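Local coordinates for cortical-lytic enzyme (Clostridium perfringens, PDB 5JIP), which is a muramidase of glycoside hydrolase family 25, probably with lysozyme activity, involved in hydrolysing the peptidoglycan of the spore cortex during germination, at residues Pro232-Gly237 with Glu312-Ile317; Tyr262-Asn267 with Gly272-Lys277. All coordinates share one frame; numbering follows the deposited sequence.

Interaction 1 of 2, residues Pro232-Gly237 with Glu312-Ile317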
ATOM      1  N   PRO A 232     -10.873  -5.445  -2.118  1.00  6.86           N
ATOM      2  CA  PRO A 232     -10.368  -6.773  -2.490  1.00  8.31           C
ATOM      3  C   PRO A 232     -11.267  -7.870  -1.958  1.00  9.42           C
ATOM      4  O   PRO A 232     -12.029  -7.682  -0.999  1.00  9.98           O
ATOM      5  CB  PRO A 232      -8.990  -6.848  -1.826  1.00 10.89           C
ATOM      6  CG  PRO A 232      -8.906  -5.757  -0.931  1.00  9.11           C
ATOM      7  CD  PRO A 232     -10.041  -4.809  -1.087  1.00  8.11           C
ATOM      8  N   SER A 233     -11.135  -9.037  -2.584  1.00  9.80           N
ATOM      9  CA  SER A 233     -11.816 -10.248  -2.144  1.00 10.87           C
ATOM     10  C   SER A 233     -11.230 -10.765  -0.836  1.00  9.99           C
ATOM     11  O   SER A 233     -10.122 -10.411  -0.421  1.00  9.07           O
ATOM     12  CB  SER A 233     -11.697 -11.360  -3.191  1.00 17.19           C
ATOM     13  OG  SER A 233     -12.286 -11.001  -4.429  1.00 21.64           O
ATOM     14  N   ALA A 234     -11.998 -11.626  -0.178  1.00 12.18           N
ATOM     15  CA  ALA A 234     -11.472 -12.352   0.969  1.00 11.47           C
ATOM     16  C   ALA A 234     -10.249 -13.162   0.558  1.00  8.86           C
ATOM     17  O   ALA A 234     -10.116 -13.610  -0.583  1.00 10.08           O
ATOM     18  CB  ALA A 234     -12.524 -13.281   1.559  1.00 15.74           C
ATOM     19  N   VAL A 235      -9.347 -13.342   1.508  1.00 10.14           N
ATOM     20  CA  VAL A 235      -8.163 -14.156   1.261  1.00  7.74           C
ATOM     21  C   VAL A 235      -8.569 -15.629   1.177  1.00  8.48           C
ATOM     22  O   VAL A 235      -9.461 -16.088   1.888  1.00  9.22           O
ATOM     23  CB  VAL A 235      -7.132 -13.915   2.380  1.00  7.75           C
ATOM     24  CG1 VAL A 235      -5.888 -14.827   2.229  1.00 10.26           C
ATOM     25  CG2 VAL A 235      -6.736 -12.405   2.449  1.00  9.70           C
ATOM     26  N   THR A 236      -7.881 -16.381   0.330  1.00  8.66           N
ATOM     27  CA  THR A 236      -8.144 -17.806   0.195  1.00 15.61           C
ATOM     28  C   THR A 236      -6.889 -18.589   0.536  1.00 16.32           C
ATOM     29  O   THR A 236      -5.783 -18.042   0.570  1.00 13.61           O
ATOM     30  CB  THR A 236      -8.610 -18.176  -1.219  1.00 12.37           C
ATOM     31  OG1 THR A 236      -7.539 -18.042  -2.153  1.00 15.74           O
ATOM     32  CG2 THR A 236      -9.782 -17.262  -1.632  1.00 19.42           C
ATOM     33  N   GLY A 237      -7.081 -19.879   0.801  1.00 16.93           N
ATOM     34  CA  GLY A 237      -5.964 -20.771   1.063  1.00 15.68           C
ATOM     35  C   GLY A 237      -5.246 -20.515   2.369  1.00 12.22           C
ATOM     36  O   GLY A 237      -4.061 -20.849   2.492  1.00 13.77           O
ATOM     37  N   GLU A 312     -14.874  -9.644   4.532  1.00 14.39           N
ATOM     38  CA  GLU A 312     -14.792 -10.629   5.593  1.00 16.34           C
ATOM     39  C   GLU A 312     -13.333 -11.014   5.824  1.00 12.23           C
ATOM     40  O   GLU A 312     -12.525 -11.063   4.890  1.00 11.87           O
ATOM     41  CB  GLU A 312     -15.617 -11.894   5.248  1.00 19.45           C
ATOM     42  CG  GLU A 312     -17.082 -11.618   4.815  1.00 24.15           C
ATOM     43  CD  GLU A 312     -17.956 -10.977   5.899  1.00 33.14           C
ATOM     44  OE1 GLU A 312     -17.533 -10.900   7.077  1.00 35.54           O
ATOM     45  OE2 GLU A 312     -19.086 -10.541   5.566  1.00 39.12           O
ATOM     46  N   ARG A 313     -13.008 -11.307   7.078  1.00 13.46           N
ATOM     47  CA  ARG A 313     -11.695 -11.842   7.430  1.00 15.10           C
ATOM     48  C   ARG A 313     -11.740 -13.363   7.408  1.00 20.21           C
ATOM     49  O   ARG A 313     -12.419 -13.985   8.229  1.00 18.65           O
ATOM     50  CB  ARG A 313     -11.261 -11.343   8.796  1.00 13.19           C
ATOM     51  CG  ARG A 313     -10.980  -9.872   8.814  1.00 12.41           C
ATOM     52  CD  ARG A 313     -10.432  -9.464  10.137  1.00 14.89           C
ATOM     53  NE  ARG A 313     -10.118  -8.043  10.158  1.00 13.70           N
ATOM     54  CZ  ARG A 313      -9.888  -7.351  11.261  1.00 13.79           C
ATOM     55  NH1 ARG A 313      -9.908  -7.959  12.441  1.00 13.72           N
ATOM     56  NH2 ARG A 313      -9.627  -6.054  11.177  1.00  9.92           N
ATOM     57  N   THR A 314     -11.010 -13.959   6.477  1.00 14.02           N
ATOM     58  CA  THR A 314     -10.861 -15.404   6.449  1.00 14.44           C
ATOM     59  C   THR A 314     -10.179 -15.864   7.728  1.00 15.24           C
ATOM     60  O   THR A 314      -9.248 -15.222   8.219  1.00 11.65           O
ATOM     61  CB  THR A 314     -10.047 -15.819   5.232  1.00 12.53           C
ATOM     62  OG1 THR A 314     -10.694 -15.362   4.032  1.00 18.33           O
ATOM     63  CG2 THR A 314      -9.879 -17.332   5.173  1.00 16.65           C
ATOM     64  N   GLU A 315     -10.658 -16.981   8.274  1.00 16.76           N
ATOM     65  CA  GLU A 315     -10.230 -17.482   9.572  1.00 14.65           C
ATOM     66  C   GLU A 315      -9.626 -18.872   9.435  1.00 18.17           C
ATOM     67  O   GLU A 315     -10.011 -19.653   8.559  1.00 17.48           O
ATOM     68  CB  GLU A 315     -11.384 -17.635  10.560  1.00 18.88           C
ATOM     69  CG  GLU A 315     -12.084 -16.410  10.947  1.00 39.66           C
ATOM     70  CD  GLU A 315     -13.242 -16.735  11.874  1.00 23.08           C
ATOM     71  OE1 GLU A 315     -13.464 -17.942  12.157  1.00 33.05           O
ATOM     72  OE2 GLU A 315     -13.914 -15.792  12.322  1.00 36.70           O
ATOM     73  N   TYR A 316      -8.710 -19.178  10.349  1.00 17.38           N
ATOM     74  CA  TYR A 316      -8.164 -20.519  10.499  1.00 18.47           C
ATOM     75  C   TYR A 316      -8.004 -20.775  11.994  1.00 18.73           C
ATOM     76  O   TYR A 316      -7.280 -20.039  12.667  1.00 18.22           O
ATOM     77  CB  TYR A 316      -6.830 -20.661   9.762  1.00 17.82           C
ATOM     78  CG  TYR A 316      -6.311 -22.072   9.774  1.00 19.84           C
ATOM     79  CD1 TYR A 316      -5.613 -22.558  10.859  1.00 23.79           C
ATOM     80  CD2 TYR A 316      -6.556 -22.919   8.718  1.00 19.13           C
ATOM     81  CE1 TYR A 316      -5.153 -23.861  10.885  1.00 23.54           C
ATOM     82  CE2 TYR A 316      -6.092 -24.216   8.724  1.00 24.82           C
ATOM     83  CZ  TYR A 316      -5.390 -24.684   9.815  1.00 20.48           C
ATOM     84  OH  TYR A 316      -4.931 -25.985   9.849  1.00 24.88           O
ATOM     85  N   ILE A 317      -8.678 -21.805  12.516  1.00 16.98           N
ATOM     86  CA  ILE A 317      -8.674 -22.101  13.950  1.00 22.54           C
ATOM     87  C   ILE A 317      -7.635 -23.176  14.228  1.00 19.69           C
ATOM     88  O   ILE A 317      -7.731 -24.287  13.697  1.00 22.04           O
ATOM     89  CB  ILE A 317     -10.052 -22.566  14.446  1.00 25.45           C
ATOM     90  CG1 ILE A 317     -11.145 -21.563  14.052  1.00 25.96           C
ATOM     91  CG2 ILE A 317     -10.016 -22.765  15.955  1.00 22.24           C
ATOM     92  CD1 ILE A 317     -10.888 -20.174  14.532  1.00 25.46           C
TER
HETATM   93  O   HOH W   1     -10.094 -12.082   4.030  1.00  9.98           O

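Interaction 2 of 2, residues Tyr262-Asn267 with Gly272-Lys277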
ATOM      1  N   TYR A 262      -1.822  -6.978   3.384  1.00  6.32           N
ATOM      2  CA  TYR A 262      -2.639  -7.786   4.272  1.00  5.59           C
ATOM      3  C   TYR A 262      -2.351  -7.390   5.704  1.00  7.22           C
ATOM      4  O   TYR A 262      -1.219  -7.036   6.052  1.00  7.85           O
ATOM      5  CB  TYR A 262      -2.354  -9.292   4.135  1.00  8.29           C
ATOM      6  CG  TYR A 262      -2.301  -9.828   2.740  1.00  6.22           C
ATOM      7  CD1 TYR A 262      -1.140  -9.734   1.986  1.00  6.51           C
ATOM      8  CD2 TYR A 262      -3.398 -10.491   2.191  1.00  7.91           C
ATOM      9  CE1 TYR A 262      -1.089 -10.224   0.702  1.00  8.33           C
ATOM     10  CE2 TYR A 262      -3.357 -10.993   0.930  1.00  6.66           C
ATOM     11  CZ  TYR A 262      -2.205 -10.889   0.187  1.00  7.87           C
ATOM     12  OH  TYR A 262      -2.199 -11.410  -1.077  1.00 11.09           O
ATOM     13  N   ASN A 263      -3.381  -7.482   6.531  1.00  6.70           N
ATOM     14  CA  ASN A 263      -3.255  -7.468   7.980  1.00  6.85           C
ATOM     15  C   ASN A 263      -3.650  -8.839   8.519  1.00  9.54           C
ATOM     16  O   ASN A 263      -4.673  -9.405   8.118  1.00  7.86           O
ATOM     17  CB  ASN A 263      -4.152  -6.409   8.621  1.00  6.68           C
ATOM     18  CG  ASN A 263      -3.716  -4.996   8.293  1.00  6.54           C
ATOM     19  OD1 ASN A 263      -2.516  -4.691   8.222  1.00  8.42           O
ATOM     20  ND2 ASN A 263      -4.688  -4.131   8.029  1.00  6.47           N
ATOM     21  N   VAL A 264      -2.858  -9.332   9.468  1.00 12.71           N
ATOM     22  CA  VAL A 264      -3.068 -10.629  10.112  1.00  9.99           C
ATOM     23  C   VAL A 264      -3.322 -10.415  11.594  1.00 10.40           C
ATOM     24  O   VAL A 264      -2.714  -9.536  12.227  1.00  9.44           O
ATOM     25  CB  VAL A 264      -1.860 -11.560   9.896  1.00 13.28           C
ATOM     26  CG1 VAL A 264      -2.035 -12.869  10.658  1.00 14.20           C
ATOM     27  CG2 VAL A 264      -1.681 -11.815   8.399  1.00  9.95           C
ATOM     28  N   PHE A 265      -4.207 -11.240  12.146  1.00 10.22           N
ATOM     29  CA  PHE A 265      -4.652 -11.098  13.527  1.00 14.87           C
ATOM     30  C   PHE A 265      -4.624 -12.440  14.245  1.00 12.72           C
ATOM     31  O   PHE A 265      -4.921 -13.481  13.644  1.00 11.37           O
ATOM     32  CB  PHE A 265      -6.057 -10.548  13.578  1.00 12.53           C
ATOM     33  CG  PHE A 265      -6.214  -9.204  12.896  1.00 13.32           C
ATOM     34  CD1 PHE A 265      -6.450  -9.122  11.526  1.00 12.76           C
ATOM     35  CD2 PHE A 265      -6.126  -8.029  13.636  1.00 17.39           C
ATOM     36  CE1 PHE A 265      -6.595  -7.878  10.902  1.00 13.79           C
ATOM     37  CE2 PHE A 265      -6.253  -6.775  13.021  1.00 14.88           C
ATOM     38  CZ  PHE A 265      -6.500  -6.700  11.661  1.00 14.11           C
ATOM     39  N   VAL A 266      -4.289 -12.390  15.537  1.00 16.37           N
ATOM     40  CA  VAL A 266      -4.340 -13.545  16.434  1.00 16.63           C
ATOM     41  C   VAL A 266      -5.375 -13.238  17.511  1.00 17.85           C
ATOM     42  O   VAL A 266      -5.212 -12.278  18.278  1.00 16.81           O
ATOM     43  CB  VAL A 266      -2.971 -13.852  17.063  1.00 17.02           C
ATOM     44  CG1 VAL A 266      -3.118 -14.998  18.083  1.00 25.57           C
ATOM     45  CG2 VAL A 266      -1.929 -14.191  16.005  1.00 16.51           C
ATOM     46  N   ASN A 267      -6.438 -14.047  17.561  1.00 15.76           N
ATOM     47  CA  ASN A 267      -7.566 -13.772  18.436  1.00 19.03           C
ATOM     48  C   ASN A 267      -7.931 -12.291  18.343  1.00 26.00           C
ATOM     49  O   ASN A 267      -8.110 -11.625  19.367  1.00 23.65           O
ATOM     50  CB  ASN A 267      -7.243 -14.161  19.882  1.00 21.26           C
ATOM     51  CG  ASN A 267      -6.999 -15.655  20.064  1.00 19.41           C
ATOM     52  OD1 ASN A 267      -7.547 -16.486  19.336  1.00 16.29           O
ATOM     53  ND2 ASN A 267      -6.185 -15.996  21.042  1.00 22.56           N
ATOM     54  N   GLY A 272       0.436  -8.123  12.408  1.00  8.88           N
ATOM     55  CA  GLY A 272       1.373  -7.553  11.460  1.00  7.83           C
ATOM     56  C   GLY A 272       0.694  -7.137  10.176  1.00  7.25           C
ATOM     57  O   GLY A 272      -0.442  -7.527   9.878  1.00  9.93           O
ATOM     58  N   THR A 273       1.427  -6.325   9.417  1.00 10.14           N
ATOM     59  CA  THR A 273       1.028  -5.886   8.087  1.00  6.91           C
ATOM     60  C   THR A 273       2.041  -6.389   7.074  1.00  8.22           C
ATOM     61  O   THR A 273       3.248  -6.239   7.277  1.00  7.67           O
ATOM     62  CB  THR A 273       0.916  -4.361   8.023  1.00  7.27           C
ATOM     63  OG1 THR A 273      -0.030  -3.924   9.002  1.00  8.34           O
ATOM     64  CG2 THR A 273       0.468  -3.898   6.652  1.00  8.45           C
ATOM     65  N   LEU A 274       1.551  -7.009   6.006  1.00  4.99           N
ATOM     66  CA  LEU A 274       2.417  -7.551   4.961  1.00  6.67           C
ATOM     67  C   LEU A 274       2.188  -6.791   3.659  1.00  6.40           C
ATOM     68  O   LEU A 274       1.092  -6.264   3.436  1.00  7.23           O
ATOM     69  CB  LEU A 274       2.145  -9.037   4.721  1.00  8.86           C
ATOM     70  CG  LEU A 274       2.384 -10.050   5.841  1.00 10.53           C
ATOM     71  CD1 LEU A 274       3.781  -9.884   6.417  1.00 15.16           C
ATOM     72  CD2 LEU A 274       1.299  -9.948   6.883  1.00  8.60           C
ATOM     73  N   PRO A 275       3.183  -6.726   2.772  1.00  7.48           N
ATOM     74  CA  PRO A 275       3.010  -6.044   1.487  1.00  7.54           C
ATOM     75  C   PRO A 275       2.319  -6.958   0.467  1.00  6.39           C
ATOM     76  O   PRO A 275       2.049  -8.132   0.715  1.00  8.17           O
ATOM     77  CB  PRO A 275       4.447  -5.714   1.075  1.00  6.67           C
ATOM     78  CG  PRO A 275       5.251  -6.900   1.665  1.00  6.69           C
ATOM     79  CD  PRO A 275       4.574  -7.179   2.975  1.00  9.68           C
ATOM     80  N   ARG A 276       2.115  -6.409  -0.730  1.00  6.76           N
ATOM     81  CA  ARG A 276       1.201  -7.006  -1.707  1.00  8.63           C
ATOM     82  C   ARG A 276       1.662  -8.373  -2.214  1.00 11.73           C
ATOM     83  O   ARG A 276       0.815  -9.202  -2.584  1.00  7.78           O
ATOM     84  CB  ARG A 276       1.008  -6.066  -2.881  1.00  8.92           C
ATOM     85  CG  ARG A 276       2.266  -5.821  -3.654  1.00 11.33           C
ATOM     86  CD  ARG A 276       2.094  -4.771  -4.742  1.00 16.37           C
ATOM     87  NE  ARG A 276       1.845  -3.423  -4.230  1.00 27.16           N
ATOM     88  CZ  ARG A 276       1.751  -2.346  -5.013  1.00 39.31           C
ATOM     89  NH1 ARG A 276       1.502  -1.144  -4.485  1.00 27.68           N
ATOM     90  NH2 ARG A 276       1.906  -2.473  -6.336  1.00 30.87           N
ATOM     91  N   LYS A 277       2.967  -8.628  -2.279  1.00  8.49           N
ATOM     92  CA  LYS A 277       3.446  -9.927  -2.771  1.00  8.85           C
ATOM     93  C   LYS A 277       3.559 -10.995  -1.682  1.00 12.74           C
ATOM     94  O   LYS A 277       3.881 -12.153  -1.999  1.00  8.64           O
ATOM     95  CB  LYS A 277       4.800  -9.776  -3.440  1.00 10.87           C
ATOM     96  CG  LYS A 277       4.781  -8.987  -4.732  1.00 12.54           C
ATOM     97  CD  LYS A 277       6.183  -8.908  -5.312  1.00 14.46           C
ATOM     98  CE  LYS A 277       6.197  -8.218  -6.671  1.00 21.09           C
ATOM     99  NZ  LYS A 277       5.488  -6.916  -6.670  1.00 28.36           N
TER
HETATM  100  O   HOH W   2       0.220 -11.724  -2.075  1.00  7.03           O

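Interaction 1 of 2, residues Pro232-Gly237 with Glu312-Ile317
Thr314 and Val235 make the one direct hydrogen bond of this contact, a side chain gripping a backbone carbonyl. The hydroxyl OG1 of Thr314 donates to Val235 O over 2.6 Å. It lies in the plane of the carbonyl and meets a lone pair, with a C=O...O angle of 136°. The first torsion of Thr314 (chi1 -58°) turns OG1 back beside its own backbone N and sends CG2 anti to that N; CG2 still passes 3.5 Å from Val235 O, and the carbonyl is therefore approached by both branches of the threonine.

A single water links the two backbones. It donates to Glu312 O at 2.8 Å and accepts from Val235 N at 2.9 Å, and it also takes the N-H of Thr314 at 3.2 Å. Three main-chain polar groups from the two segments are thus joined through one oxygen.

Apolar contact is slight. The methyl CB of Ala234 faces the other segment, 3.7 Å from Thr314 OG1 and 4.0 Å from Glu312 O, lying against the polar groups just described, while the carboxylate of Glu312 leads away.

In the fold, Pro232-Gly237 is an extended loop between strands 217-221 and 239-243. Val235 packs on Ile300 of strand 296-304 and on Trp251, and Thr236 bonds through its backbone to Thr252. Strand 314-318 closes one edge of the four-stranded antiparallel sheet, where Thr314 and Tyr316 pair with Ile300 and Ile298, and the loop runs beside its beginning.

Interaction 2 of 2, residues Tyr262-Asn267 with Gly272-Lys277
Strands 262-266 and 272-275 run antiparallel, their axes inclined at 150° and 4.8 Å apart at closest approach. Tyr262 and Leu274 form a hydrogen-bonded pair, bound by Tyr262 N to Leu274 O at 3.0 Å and Leu274 N to Tyr262 O at 2.8 Å. In the next such pair Val264 N reaches Gly272 O at 3.0 Å, but the return bond from Gly272 N to Val264 O is weak.

Between them, the non-hydrogen-bonded pair Asn263 and Thr273 lay their side chains side by side. The first torsion of Thr273 (chi1 -58°) sets OG1 beside its backbone N, where it donates to Asn263 OD1 at 2.7 Å, tilted 20° from the amide carbonyl plane. Asn263 ND2 bonds Glu301 and also Thr273 OG1 of the second subunit, an exchange made in both directions, so this polar pair lies at the dimer interface.

The face of Tyr262, Val264 and Leu274 is mainly apolar. CG2 of Val264 meets CD2 of Leu274 at 3.8 Å, and the Tyr262 ring presents an edge to Pro275 O. Tyr262 OH donates to a water 2.6 Å away, which donates to Arg276 O, and the same hydroxyl is hydrogen-bonded to Asn254 N.

These strands form a beta hairpin at one edge of a four-stranded sheet that, with the neighbouring three-stranded one, has the strand order of a fibronectin type III sandwich.

How the interactions relate
Both interactions belong to the four-stranded sheet of the C-terminal sandwich, at its two outermost strands: interaction 1 attaches a loop beside strand 314-318, and interaction 2 pairs strand 269-275 with its neighbour 259-266. Interaction 2 is buried and relies on regular backbone bonding, whereas interaction 1 is only partly buried and is held across its two segments by a threonine hydroxyl and a water. Their centres lie 11 Å apart, and they touch twice. Val235 CG2 packs on Tyr262 CD2 at 3.9 Å, while Arg313 forms a cation-pi contact with Phe265. Only interaction 2 reaches the second subunit, and its chain segments fall between those of interaction 1.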